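Local coordinates for 2-hydroxyisobutanoyl-CoA mutase large subunit (Aquincola tertiaricarbonis, PDB 4R3U), which catalyses, together with a small cobalamin-binding subunit, the interconversion of 2-hydroxyisobutyryl-CoA and (S)-3-hydroxybutyryl-CoA, at residues I185-Y190 and K245-I250; K214-Q219 and A227-I232; D235-S240 and N280-T285; V529-A532 and S536-L539. All coordinates share one frame; numbering follows the deposited sequence.

Interaction 1: residues I185-Y190 and K245-I250; sequences ILLAMY and KRYNPI. With 3KK (S-{(3R,5R,9R)-1-[(2R,3S,4R,5R)-5-(6-amino-9H-purin-9-yl)-4-hydroxy-3-(phosphonooxy)tetrahydrofuran-2-yl]-3,5,9-trihydroxy-8,8-dimethyl-3,5-dioxido-10,14-dioxo-2,4,6-trioxa-11,15-diaza-3lambda~5~,5lambda~5~-diphosphaheptadecan-17-yl} 2-hydroxy-2-methylpropanethioate), chain F.
With chi1 at 180°, Leu187 extends CG away from the backbone N, and Tyr247 swings its ring the same way, a combination that lets the two side chains run past each other in opposite directions between helix 183-196 and the short strand at 247-248. CD1 of Leu187 settles over one face of the phenol, 3.6 Å from CE2 of Tyr247. That methyl carbon is 4.0 Å from the centroid of the Tyr247 ring and 28° off the ring normal, a CH-pi contact. Tyr190 approaches the same ring from the CE1 side: its CE2 lies 3.9 Å from CE1 of Tyr247, and the two ring planes are inclined at 49°. Arg246, which precedes Tyr247, meets the CoA ligand. Its guanidinium turns an edge to the 3'-phosphate, with NE and NH2 of Arg246 each 2.8 Å from ligand O7A, while NE also makes a longer but straighter bond of 3.3 Å to O9A. Replacing Arg246 with a methionine would remove all three bonds and is likely to leave this phosphate charge without its arginine mate. Asn248 OD1 accepts from Arg295, itself a ligand-binding residue, and from Arg339. An outer helix packed on a strand whose neighbouring residues bind CoA is in keeping with the TIM barrel of acyl-CoA mutases, in which the substrate's long CoA chain threads the barrel.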
# COMPACT_ATOMS: atom_id res chain seq x y z
N ILE A 185 -26.11 -26.33 11.66
CA ILE A 185 -26.81 -25.88 12.87
C ILE A 185 -26.96 -24.35 12.82
O ILE A 185 -28.05 -23.83 13.03
CB ILE A 185 -26.08 -26.41 14.15
CG1 ILE A 185 -26.28 -27.92 14.29
CG2 ILE A 185 -26.53 -25.65 15.42
CD1 ILE A 185 -25.35 -28.55 15.14
N LEU A 186 -25.89 -23.64 12.47
CA LEU A 186 -25.93 -22.18 12.34
C LEU A 186 -26.78 -21.71 11.18
O LEU A 186 -27.48 -20.70 11.33
CB LEU A 186 -24.53 -21.57 12.35
CG LEU A 186 -24.14 -21.09 13.72
CD1 LEU A 186 -23.76 -22.22 14.61
CD2 LEU A 186 -23.03 -20.17 13.64
N LEU A 187 -26.80 -22.47 10.06
CA LEU A 187 -27.68 -22.18 8.93
C LEU A 187 -29.16 -22.40 9.33
O LEU A 187 -30.03 -21.62 8.94
CB LEU A 187 -27.30 -23.02 7.69
CG LEU A 187 -28.16 -22.81 6.43
CD1 LEU A 187 -28.20 -21.33 5.97
CD2 LEU A 187 -27.74 -23.75 5.33
N ALA A 188 -29.44 -23.45 10.12
CA ALA A 188 -30.78 -23.75 10.62
C ALA A 188 -31.25 -22.60 11.52
O ALA A 188 -32.41 -22.19 11.41
CB ALA A 188 -30.78 -25.05 11.41
N MET A 189 -30.35 -22.05 12.35
CA MET A 189 -30.61 -20.93 13.26
C MET A 189 -30.88 -19.66 12.49
O MET A 189 -31.78 -18.89 12.88
CB MET A 189 -29.46 -20.70 14.23
CG MET A 189 -29.42 -21.66 15.38
SD MET A 189 -27.98 -21.39 16.43
CE MET A 189 -28.09 -22.81 17.51
N TYR A 190 -30.12 -19.44 11.40
CA TYR A 190 -30.28 -18.27 10.55
C TYR A 190 -31.66 -18.27 9.89
O TYR A 190 -32.35 -17.24 9.91
CB TYR A 190 -29.15 -18.19 9.51
CG TYR A 190 -29.00 -16.81 8.88
CD1 TYR A 190 -28.42 -15.76 9.58
CD2 TYR A 190 -29.41 -16.58 7.56
CE1 TYR A 190 -28.25 -14.50 8.99
CE2 TYR A 190 -29.25 -15.33 6.97
CZ TYR A 190 -28.67 -14.29 7.68
OH TYR A 190 -28.51 -13.06 7.07
N LYS A 245 -32.60 -18.82 -2.42
CA LYS A 245 -32.18 -18.25 -3.70
C LYS A 245 -30.97 -17.31 -3.68
O LYS A 245 -30.15 -17.38 -4.60
CB LYS A 245 -33.38 -17.60 -4.43
CG LYS A 245 -34.35 -18.63 -5.03
CD LYS A 245 -35.26 -18.01 -6.11
CE LYS A 245 -36.59 -17.50 -5.58
NZ LYS A 245 -37.63 -17.43 -6.65
N ARG A 246 -30.87 -16.42 -2.67
CA ARG A 246 -29.78 -15.44 -2.59
C ARG A 246 -28.63 -15.84 -1.64
O ARG A 246 -27.67 -15.08 -1.47
CB ARG A 246 -30.33 -14.05 -2.26
CG ARG A 246 -30.92 -13.36 -3.45
CD ARG A 246 -31.29 -11.94 -3.16
NE ARG A 246 -30.12 -11.07 -3.20
CZ ARG A 246 -29.81 -10.19 -2.26
NH1 ARG A 246 -30.60 -10.04 -1.20
NH2 ARG A 246 -28.70 -9.46 -2.35
N TYR A 247 -28.73 -17.04 -1.04
CA TYR A 247 -27.74 -17.58 -0.09
C TYR A 247 -26.61 -18.40 -0.74
O TYR A 247 -26.85 -19.17 -1.67
CB TYR A 247 -28.43 -18.39 1.02
CG TYR A 247 -27.65 -18.41 2.31
CD1 TYR A 247 -27.80 -17.41 3.26
CD2 TYR A 247 -26.75 -19.44 2.58
CE1 TYR A 247 -27.09 -17.43 4.45
CE2 TYR A 247 -26.02 -19.47 3.77
CZ TYR A 247 -26.19 -18.46 4.70
OH TYR A 247 -25.48 -18.49 5.88
N ASN A 248 -25.38 -18.23 -0.21
CA ASN A 248 -24.17 -18.93 -0.62
C ASN A 248 -23.91 -20.06 0.39
O ASN A 248 -23.47 -19.77 1.51
CB ASN A 248 -23.00 -17.96 -0.71
CG ASN A 248 -23.27 -16.82 -1.65
OD1 ASN A 248 -23.42 -17.02 -2.84
ND2 ASN A 248 -23.38 -15.61 -1.12
N PRO A 249 -24.27 -21.33 0.07
CA PRO A 249 -24.14 -22.41 1.06
C PRO A 249 -22.72 -22.83 1.46
O PRO A 249 -22.57 -23.61 2.41
CB PRO A 249 -24.91 -23.58 0.42
CG PRO A 249 -24.79 -23.34 -1.02
CD PRO A 249 -24.84 -21.85 -1.20
N ILE A 250 -21.70 -22.39 0.74
CA ILE A 250 -20.31 -22.79 0.97
C ILE A 250 -19.38 -21.75 0.37
O ILE A 250 -19.72 -21.05 -0.57
CB ILE A 250 -20.06 -24.19 0.32
CG1 ILE A 250 -18.71 -24.81 0.74
CG2 ILE A 250 -20.25 -24.15 -1.25
CD1 ILE A 250 -18.48 -26.29 0.31
C4 3KK F . -10.81 -18.38 10.38
C3 3KK F . -10.79 -17.13 9.50
C2 3KK F . -9.38 -16.89 8.96
O3 3KK F . -11.17 -16.03 10.31
C1 3KK F . -11.76 -17.23 8.32
O1 3KK F . -11.91 -18.26 7.67
S1P 3KK F . -12.63 -15.73 8.01
C2P 3KK F . -13.72 -16.15 6.62
C3P 3KK F . -14.74 -15.06 6.41
N4P 3KK F . -15.52 -15.40 5.23
C5P 3KK F . -16.16 -14.48 4.51
O5P 3KK F . -16.18 -13.27 4.77
C6P 3KK F . -16.90 -15.07 3.31
C7P 3KK F . -17.74 -14.03 2.57
N8P 3KK F . -18.35 -14.62 1.38
C9P 3KK F . -19.28 -13.96 0.67
O9P 3KK F . -19.70 -12.85 1.00
CAP 3KK F . -19.90 -14.73 -0.53
OAP 3KK F . -20.06 -16.14 -0.25
CBP 3KK F . -19.31 -14.41 -1.94
CDP 3KK F . -20.18 -15.06 -3.03
CEP 3KK F . -17.88 -14.95 -2.09
CCP 3KK F . -19.32 -12.89 -2.22
O6A 3KK F . -20.64 -12.39 -1.98
P2A 3KK F . -21.00 -10.86 -1.76
O4A 3KK F . -20.02 -10.24 -0.87
O5A 3KK F . -22.44 -10.80 -1.40
O3A 3KK F . -20.75 -10.28 -3.26
P1A 3KK F . -21.60 -10.61 -4.62
O1A 3KK F . -22.41 -11.85 -4.50
O2A 3KK F . -20.66 -10.50 -5.75
O5B 3KK F . -22.53 -9.28 -4.60
C5B 3KK F . -23.82 -9.21 -3.97
C4B 3KK F . -24.91 -8.92 -5.02
O4B 3KK F . -24.53 -7.82 -5.90
C3B 3KK F . -25.16 -10.13 -5.91
O3B 3KK F . -26.58 -10.19 -6.20
P3B 3KK F . -27.56 -11.33 -5.62
O8A 3KK F . -26.96 -12.57 -6.17
O7A 3KK F . -27.46 -11.16 -4.16
O9A 3KK F . -28.86 -10.94 -6.20
C2B 3KK F . -24.37 -9.81 -7.16
O2B 3KK F . -24.90 -10.47 -8.32
C1B 3KK F . -24.51 -8.31 -7.26
N9A 3KK F . -23.37 -7.67 -7.98
C8A 3KK F . -22.08 -7.62 -7.63
N7A 3KK F . -21.42 -6.96 -8.58
C5A 3KK F . -22.30 -6.56 -9.51
C4A 3KK F . -23.51 -7.01 -9.13
N3A 3KK F . -24.62 -6.76 -9.87
C2A 3KK F . -24.53 -6.01 -11.07
N1A 3KK F . -23.22 -5.57 -11.43
C6A 3KK F . -22.16 -5.86 -10.65
N6A 3KK F . -20.93 -5.45 -10.98

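Interaction 2: residues K214-Q219 and A227-I232; sequences KEYMAQ and APSVRI
Tyr216 and Ser229 supply nearly all of the small area, 76 Å² over both sides, that segments 214-219 and 227-232 bury against each other. The phenol of Tyr216 reaches across hydroxyl first, its ring placed by a CG that lies beside the backbone N and anti to the carbonyl carbon (chi1 -62°). Ser229 stands at the edge of that ring, near its plane, with OG 3.2 Å and CB 3.5 Å from OH of Tyr216. Each hydroxyl has a backbone partner in the connection between the helices: Tyr216 OH bonds to the carbonyl of Tyr224, and Ser229 OG to that of Pro225. In the same helix as Tyr216, OE2 of Glu215 accepts from two donors. NZ of Lys214 forms a salt bridge to it on the anti side, whereas NE2 of Gln219 takes the syn lone pair at 2.8 Å in a nearly straight bond of 174°. The helix widens here into a pi-type turn, in which O of Lys214 accepts from N of Ala218 (2.7 Å) and from N of Gln219. Ala218 and Gln219 line the cobalamin pocket, and Gln219 also borders the substrate. Around the pair, Tyr567 meets the Tyr216 ring edge-to-face, helix 264-283 packs against Met217 and Val230, and Trp564 of helix 553-564 lies on Pro228 and Ile232 of helix 226-243.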
# COMPACT_ATOMS: atom_id res chain seq x y z
N LYS A 214 -11.36 -28.99 3.51
CA LYS A 214 -10.24 -28.12 3.85
C LYS A 214 -9.93 -28.15 5.34
O LYS A 214 -8.86 -27.74 5.74
CB LYS A 214 -10.47 -26.70 3.31
CG LYS A 214 -11.59 -25.91 3.95
CD LYS A 214 -11.13 -25.00 5.08
CE LYS A 214 -12.24 -24.04 5.44
NZ LYS A 214 -13.37 -24.69 6.20
N GLU A 215 -10.90 -28.61 6.17
CA GLU A 215 -10.75 -28.75 7.63
C GLU A 215 -9.83 -29.93 7.92
O GLU A 215 -8.92 -29.81 8.73
CB GLU A 215 -12.12 -28.94 8.30
CG GLU A 215 -12.98 -27.67 8.31
CD GLU A 215 -12.33 -26.47 8.98
OE1 GLU A 215 -11.56 -26.68 9.94
OE2 GLU A 215 -12.51 -25.34 8.50
N TYR A 216 -10.02 -31.06 7.19
CA TYR A 216 -9.15 -32.24 7.33
C TYR A 216 -7.74 -31.92 6.82
O TYR A 216 -6.75 -32.33 7.41
CB TYR A 216 -9.74 -33.46 6.61
CG TYR A 216 -11.08 -33.90 7.17
CD1 TYR A 216 -11.17 -34.45 8.45
CD2 TYR A 216 -12.24 -33.78 6.43
CE1 TYR A 216 -12.41 -34.84 8.98
CE2 TYR A 216 -13.48 -34.17 6.95
CZ TYR A 216 -13.56 -34.68 8.23
OH TYR A 216 -14.78 -35.05 8.75
N MET A 217 -7.69 -31.18 5.71
CA MET A 217 -6.50 -30.75 5.01
C MET A 217 -5.73 -29.68 5.82
O MET A 217 -4.49 -29.75 5.93
CB MET A 217 -6.93 -30.11 3.68
CG MET A 217 -7.18 -31.05 2.56
SD MET A 217 -7.19 -30.08 1.02
CE MET A 217 -7.85 -31.29 -0.08
N ALA A 218 -6.43 -28.64 6.31
CA ALA A 218 -5.78 -27.48 6.92
C ALA A 218 -6.35 -26.83 8.17
O ALA A 218 -5.56 -26.52 9.04
CB ALA A 218 -5.54 -26.40 5.85
N GLN A 219 -7.65 -26.49 8.24
CA GLN A 219 -8.12 -25.73 9.40
C GLN A 219 -8.33 -26.50 10.72
O GLN A 219 -8.26 -25.91 11.81
CB GLN A 219 -9.24 -24.74 9.04
CG GLN A 219 -9.67 -23.88 10.23
CD GLN A 219 -10.41 -22.66 9.86
OE1 GLN A 219 -9.98 -21.57 10.22
NE2 GLN A 219 -11.53 -22.80 9.14
N ALA A 227 -16.94 -39.08 5.54
CA ALA A 227 -18.18 -39.45 4.84
C ALA A 227 -19.47 -38.77 5.37
O ALA A 227 -20.09 -38.04 4.58
CB ALA A 227 -18.34 -40.95 4.75
N PRO A 228 -19.87 -38.93 6.67
CA PRO A 228 -21.08 -38.23 7.14
C PRO A 228 -20.96 -36.72 7.09
O PRO A 228 -21.96 -36.04 6.86
CB PRO A 228 -21.27 -38.75 8.56
CG PRO A 228 -19.99 -39.29 8.98
CD PRO A 228 -19.30 -39.77 7.75
N SER A 229 -19.74 -36.19 7.27
CA SER A 229 -19.44 -34.76 7.25
C SER A 229 -19.61 -34.11 5.86
O SER A 229 -19.95 -32.92 5.76
CB SER A 229 -18.04 -34.50 7.76
OG SER A 229 -17.93 -34.90 9.11
N VAL A 230 -19.35 -34.90 4.79
CA VAL A 230 -19.49 -34.45 3.40
C VAL A 230 -20.98 -34.42 3.06
O VAL A 230 -21.47 -33.47 2.41
CB VAL A 230 -18.60 -35.27 2.43
CG1 VAL A 230 -18.96 -35.00 0.96
CG2 VAL A 230 -17.12 -34.97 2.68
N ARG A 231 -21.71 -35.42 3.58
CA ARG A 231 -23.15 -35.53 3.43
C ARG A 231 -23.85 -34.26 4.04
O ARG A 231 -24.83 -33.77 3.48
CB ARG A 231 -23.65 -36.86 4.06
CG ARG A 231 -25.16 -37.02 4.16
CD ARG A 231 -25.70 -36.51 5.48
NE ARG A 231 -27.16 -36.51 5.51
CZ ARG A 231 -27.91 -37.51 5.95
NH1 ARG A 231 -27.35 -38.62 6.42
NH2 ARG A 231 -29.23 -37.41 5.94
N ILE A 232 -23.31 -33.72 5.15
CA ILE A 232 -23.87 -32.51 5.76
C ILE A 232 -23.67 -31.34 4.78
O ILE A 232 -24.65 -30.65 4.47
CB ILE A 232 -23.34 -32.22 7.20
CG1 ILE A 232 -23.75 -33.31 8.19
CG2 ILE A 232 -23.85 -30.87 7.70
CD1 ILE A 232 -22.83 -33.45 9.38

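Interaction 3: residues D235-S240 and N280-T285; sequences DIITYS and NEVTKT
Val282 meets Ile237 at about a right angle and Thr238 in the opposite sense, sliding past it; its CG2 branch meets Ile237, and its CG1 branch meets both of these consecutive residues of helix 226-243. CG2 of Val282 is 3.7 Å from CG2 of Ile237. The other branch, CG1, touches both methyls, lying 3.8 Å from CG2 of Thr238 and 3.9 Å from CG2 of Ile237. The backbones are close as well, the CA atoms of Thr238 and Val282 being 7.1 Å apart. Thr238 offers only its methyl to this contact: with chi1 at 63°, OG1 sits between the backbone N and the carbonyl carbon and bonds to the carbonyl of Arg234, while CG2 is turned to the valine. Shortening Val282 to an alanine would take away both methyl branches and would probably open a gap beside CG2 of Ile237 and CG2 of Thr238. At the margin, OG1 of Thr285 comes within 4.3 Å of CG2 of Thr238, and the same hydroxyl folds back onto O of Val282. On the far side of the first helix, N and OG of Ser240 reach O of Ile236 from opposite faces of its plane. Between these two segments no hydrogen bond is formed, and side-chain packing joins helices 226-243 and 264-283. Phe292 from a loop adds to the surroundings of Val282, whereas Ile236 and Ser240 turn to Leu187 of helix 183-196 and Tyr239 packs on helix 540-549.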
# COMPACT_ATOMS: atom_id res chain seq x y z
N ASP A 235 -26.15 -31.70 2.13
CA ASP A 235 -27.47 -31.26 2.63
C ASP A 235 -27.58 -29.73 2.73
O ASP A 235 -28.64 -29.16 2.45
CB ASP A 235 -27.77 -31.89 3.99
CG ASP A 235 -28.04 -33.37 3.96
OD1 ASP A 235 -27.88 -33.99 2.89
OD2 ASP A 235 -28.39 -33.91 5.02
N ILE A 236 -26.49 -29.07 3.11
CA ILE A 236 -26.47 -27.61 3.17
C ILE A 236 -26.67 -27.08 1.75
O ILE A 236 -27.53 -26.23 1.53
CB ILE A 236 -25.19 -27.04 3.84
CG1 ILE A 236 -25.14 -27.41 5.34
CG2 ILE A 236 -25.09 -25.53 3.64
CD1 ILE A 236 -23.69 -27.23 5.98
N ILE A 237 -25.91 -27.64 0.79
CA ILE A 237 -25.94 -27.25 -0.62
C ILE A 237 -27.28 -27.47 -1.26
O ILE A 237 -27.83 -26.51 -1.79
CB ILE A 237 -24.74 -27.80 -1.44
CG1 ILE A 237 -23.44 -27.05 -1.04
CG2 ILE A 237 -24.99 -27.74 -2.96
CD1 ILE A 237 -22.14 -27.78 -1.39
N THR A 238 -27.84 -28.71 -1.17
CA THR A 238 -29.16 -29.06 -1.74
C THR A 238 -30.32 -28.27 -1.13
O THR A 238 -31.20 -27.85 -1.87
CB THR A 238 -29.42 -30.56 -1.71
OG1 THR A 238 -29.45 -31.01 -0.36
CG2 THR A 238 -28.38 -31.34 -2.50
N TYR A 239 -30.32 -28.07 0.21
CA TYR A 239 -31.36 -27.32 0.90
C TYR A 239 -31.39 -25.85 0.39
O TYR A 239 -32.45 -25.35 0.01
CB TYR A 239 -31.19 -27.37 2.45
CG TYR A 239 -32.11 -26.41 3.18
CD1 TYR A 239 -33.42 -26.76 3.47
CD2 TYR A 239 -31.70 -25.11 3.49
CE1 TYR A 239 -34.31 -25.85 4.06
CE2 TYR A 239 -32.58 -24.19 4.06
CZ TYR A 239 -33.88 -24.57 4.36
OH TYR A 239 -34.75 -23.67 4.95
N SER A 240 -30.22 -25.18 0.44
CA SER A 240 -30.04 -23.80 -0.01
C SER A 240 -30.48 -23.58 -1.45
O SER A 240 -31.12 -22.57 -1.73
CB SER A 240 -28.59 -23.36 0.15
OG SER A 240 -28.27 -23.19 1.52
N ASN A 280 -19.55 -33.76 -7.42
CA ASN A 280 -19.85 -35.19 -7.61
C ASN A 280 -20.86 -35.69 -6.57
O ASN A 280 -21.81 -36.39 -6.93
CB ASN A 280 -18.57 -36.02 -7.56
CG ASN A 280 -17.66 -35.87 -8.76
OD1 ASN A 280 -18.08 -35.68 -9.90
ND2 ASN A 280 -16.36 -36.02 -8.54
N GLU A 281 -20.69 -35.30 -5.30
CA GLU A 281 -21.57 -35.67 -4.20
C GLU A 281 -22.97 -35.11 -4.34
O GLU A 281 -23.93 -35.81 -4.05
CB GLU A 281 -20.96 -35.26 -2.84
CG GLU A 281 -20.25 -36.38 -2.10
CD GLU A 281 -20.64 -37.80 -2.42
OE1 GLU A 281 -20.01 -38.39 -3.33
OE2 GLU A 281 -21.57 -38.32 -1.77
N VAL A 282 -23.08 -33.82 -4.77
CA VAL A 282 -24.36 -33.14 -4.99
C VAL A 282 -25.08 -33.70 -6.23
O VAL A 282 -26.26 -34.02 -6.13
CB VAL A 282 -24.25 -31.59 -5.00
CG1 VAL A 282 -25.63 -30.95 -5.13
CG2 VAL A 282 -23.54 -31.07 -3.75
N THR A 283 -24.37 -33.87 -7.36
CA THR A 283 -24.98 -34.38 -8.59
C THR A 283 -25.43 -35.83 -8.49
O THR A 283 -26.38 -36.22 -9.19
CB THR A 283 -24.14 -34.09 -9.84
OG1 THR A 283 -22.86 -34.71 -9.72
CG2 THR A 283 -23.99 -32.61 -10.10
N LYS A 284 -24.79 -36.60 -7.56
CA LYS A 284 -25.08 -38.00 -7.25
C LYS A 284 -26.53 -38.12 -6.75
O LYS A 284 -27.15 -39.16 -6.95
CB LYS A 284 -24.09 -38.49 -6.18
CG LYS A 284 -23.83 -39.98 -6.13
CD LYS A 284 -22.87 -40.31 -4.97
CE LYS A 284 -23.07 -41.71 -4.41
NZ LYS A 284 -22.64 -41.83 -2.98
N THR A 285 -27.08 -37.05 -6.14
CA THR A 285 -28.47 -36.97 -5.63
C THR A 285 -29.47 -36.80 -6.77
O THR A 285 -30.68 -36.78 -6.54
CB THR A 285 -28.65 -35.76 -4.65
OG1 THR A 285 -28.59 -34.54 -5.40
CG2 THR A 285 -27.65 -35.75 -3.51

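Interaction 4: residues V529-A532 and S536-L539; sequences VAVA and SQNL
Val531 and Ala532, in the last turn of helix 518-532, pack by van der Waals contact against the loop that leads from this helix to helix 540-549, burying 223 Å² in all. Val531 is central. Its CG1 touches O of Asn538 at 3.4 Å and CD2 of Leu539 at 3.9 Å, while CG2 lies 3.5 Å from OE1 of Gln537. Valine and glutamine cross at about a right angle, and the extended glutamine chain brings OE1 against the valine's methyls; NE2 of Gln537 is bonded to Asp534 in the turn itself. Leu539 reaches back with CD2, which lies 3.9 Å from CB of Ala532 and equally far from N of Ala532. Its CG is anti to the carbonyl carbon (chi1 -73°), which lets the branch end touch the helix although CB does not aim at it. Ile563 and Trp564 of helix 553-564 also lie against Ala532. The side chain of Asn538 points away from the helix: its OD1 accepts from N of Met540, and its ND2 is bonded to the carbonyl of Asp235. This is a compact helix-loop-helix connection, closed by Val531, Ala532 and Leu539 together with the chain of Gln537, and ending in an Asx turn that caps the start of the next helix.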
# COMPACT_ATOMS: atom_id res chain seq x y z
N VAL A 529 -31.72 -38.68 14.23
CA VAL A 529 -30.93 -39.90 14.07
C VAL A 529 -31.49 -40.74 12.89
O VAL A 529 -30.72 -41.24 12.06
CB VAL A 529 -30.92 -40.71 15.41
CG1 VAL A 529 -30.54 -42.17 15.19
CG2 VAL A 529 -30.02 -40.05 16.44
N ALA A 530 -32.83 -40.86 12.80
CA ALA A 530 -33.52 -41.60 11.74
C ALA A 530 -33.30 -40.95 10.35
O ALA A 530 -33.13 -41.67 9.36
CB ALA A 530 -35.00 -41.69 12.05
N VAL A 531 -33.30 -39.61 10.30
CA VAL A 531 -33.05 -38.81 9.10
C VAL A 531 -31.57 -38.98 8.73
O VAL A 531 -31.28 -39.14 7.54
CB VAL A 531 -33.42 -37.32 9.32
CG1 VAL A 531 -32.98 -36.45 8.15
CG2 VAL A 531 -34.92 -37.17 9.57
N ALA A 532 -30.66 -38.95 9.74
CA ALA A 532 -29.21 -39.12 9.53
C ALA A 532 -28.88 -40.54 9.06
O ALA A 532 -27.98 -40.72 8.25
CB ALA A 532 -28.45 -38.78 10.79
N SER A 536 -29.91 -40.50 1.85
CA SER A 536 -30.66 -39.79 0.81
C SER A 536 -31.50 -38.60 1.33
O SER A 536 -31.80 -37.67 0.56
CB SER A 536 -31.53 -40.77 0.02
OG SER A 536 -32.63 -41.20 0.79
N GLN A 537 -31.87 -38.63 2.63
CA GLN A 537 -32.67 -37.58 3.27
C GLN A 537 -31.83 -36.36 3.64
O GLN A 537 -30.64 -36.49 3.86
CB GLN A 537 -33.36 -38.14 4.52
CG GLN A 537 -34.68 -38.86 4.21
CD GLN A 537 -35.34 -39.32 5.48
OE1 GLN A 537 -35.62 -38.52 6.39
NE2 GLN A 537 -35.61 -40.61 5.58
N ASN A 538 -32.45 -35.16 3.70
CA ASN A 538 -31.76 -33.92 4.07
C ASN A 538 -31.96 -33.61 5.57
O ASN A 538 -33.08 -33.72 6.09
CB ASN A 538 -32.20 -32.76 3.18
CG ASN A 538 -31.27 -31.56 3.21
OD1 ASN A 538 -30.98 -30.99 4.26
ND2 ASN A 538 -30.82 -31.12 2.05
N LEU A 539 -30.86 -33.25 6.26
CA LEU A 539 -30.83 -32.96 7.70
C LEU A 539 -31.37 -31.59 8.05
O LEU A 539 -31.74 -31.36 9.19
CB LEU A 539 -29.40 -33.08 8.25
CG LEU A 539 -28.84 -34.49 8.40
CD1 LEU A 539 -27.36 -34.45 8.66
CD2 LEU A 539 -29.52 -35.25 9.50

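In the fold
Helix 226-243 runs through the group: its first half serves interaction 2 and its second half interaction 3, whose centres are 15 Å apart, and strand 247-248 of interaction 1 follows it in the chain. Interaction 2 is nested within the loop closed by interaction 1, interactions 1 and 3 alternate along the chain, and interaction 4 comes last. Interactions 1 and 3 touch where Pro249 packs on Ile236 and Ser240. Interaction 4 is tied to the same helix at both segments: Arg231 reaches Ala532 O at the end of helix 518-532, and Asp235 reaches Leu539 N in the loop. Interactions 1 and 2 hold ligand-pocket residues; 3 and 4 are outer packing.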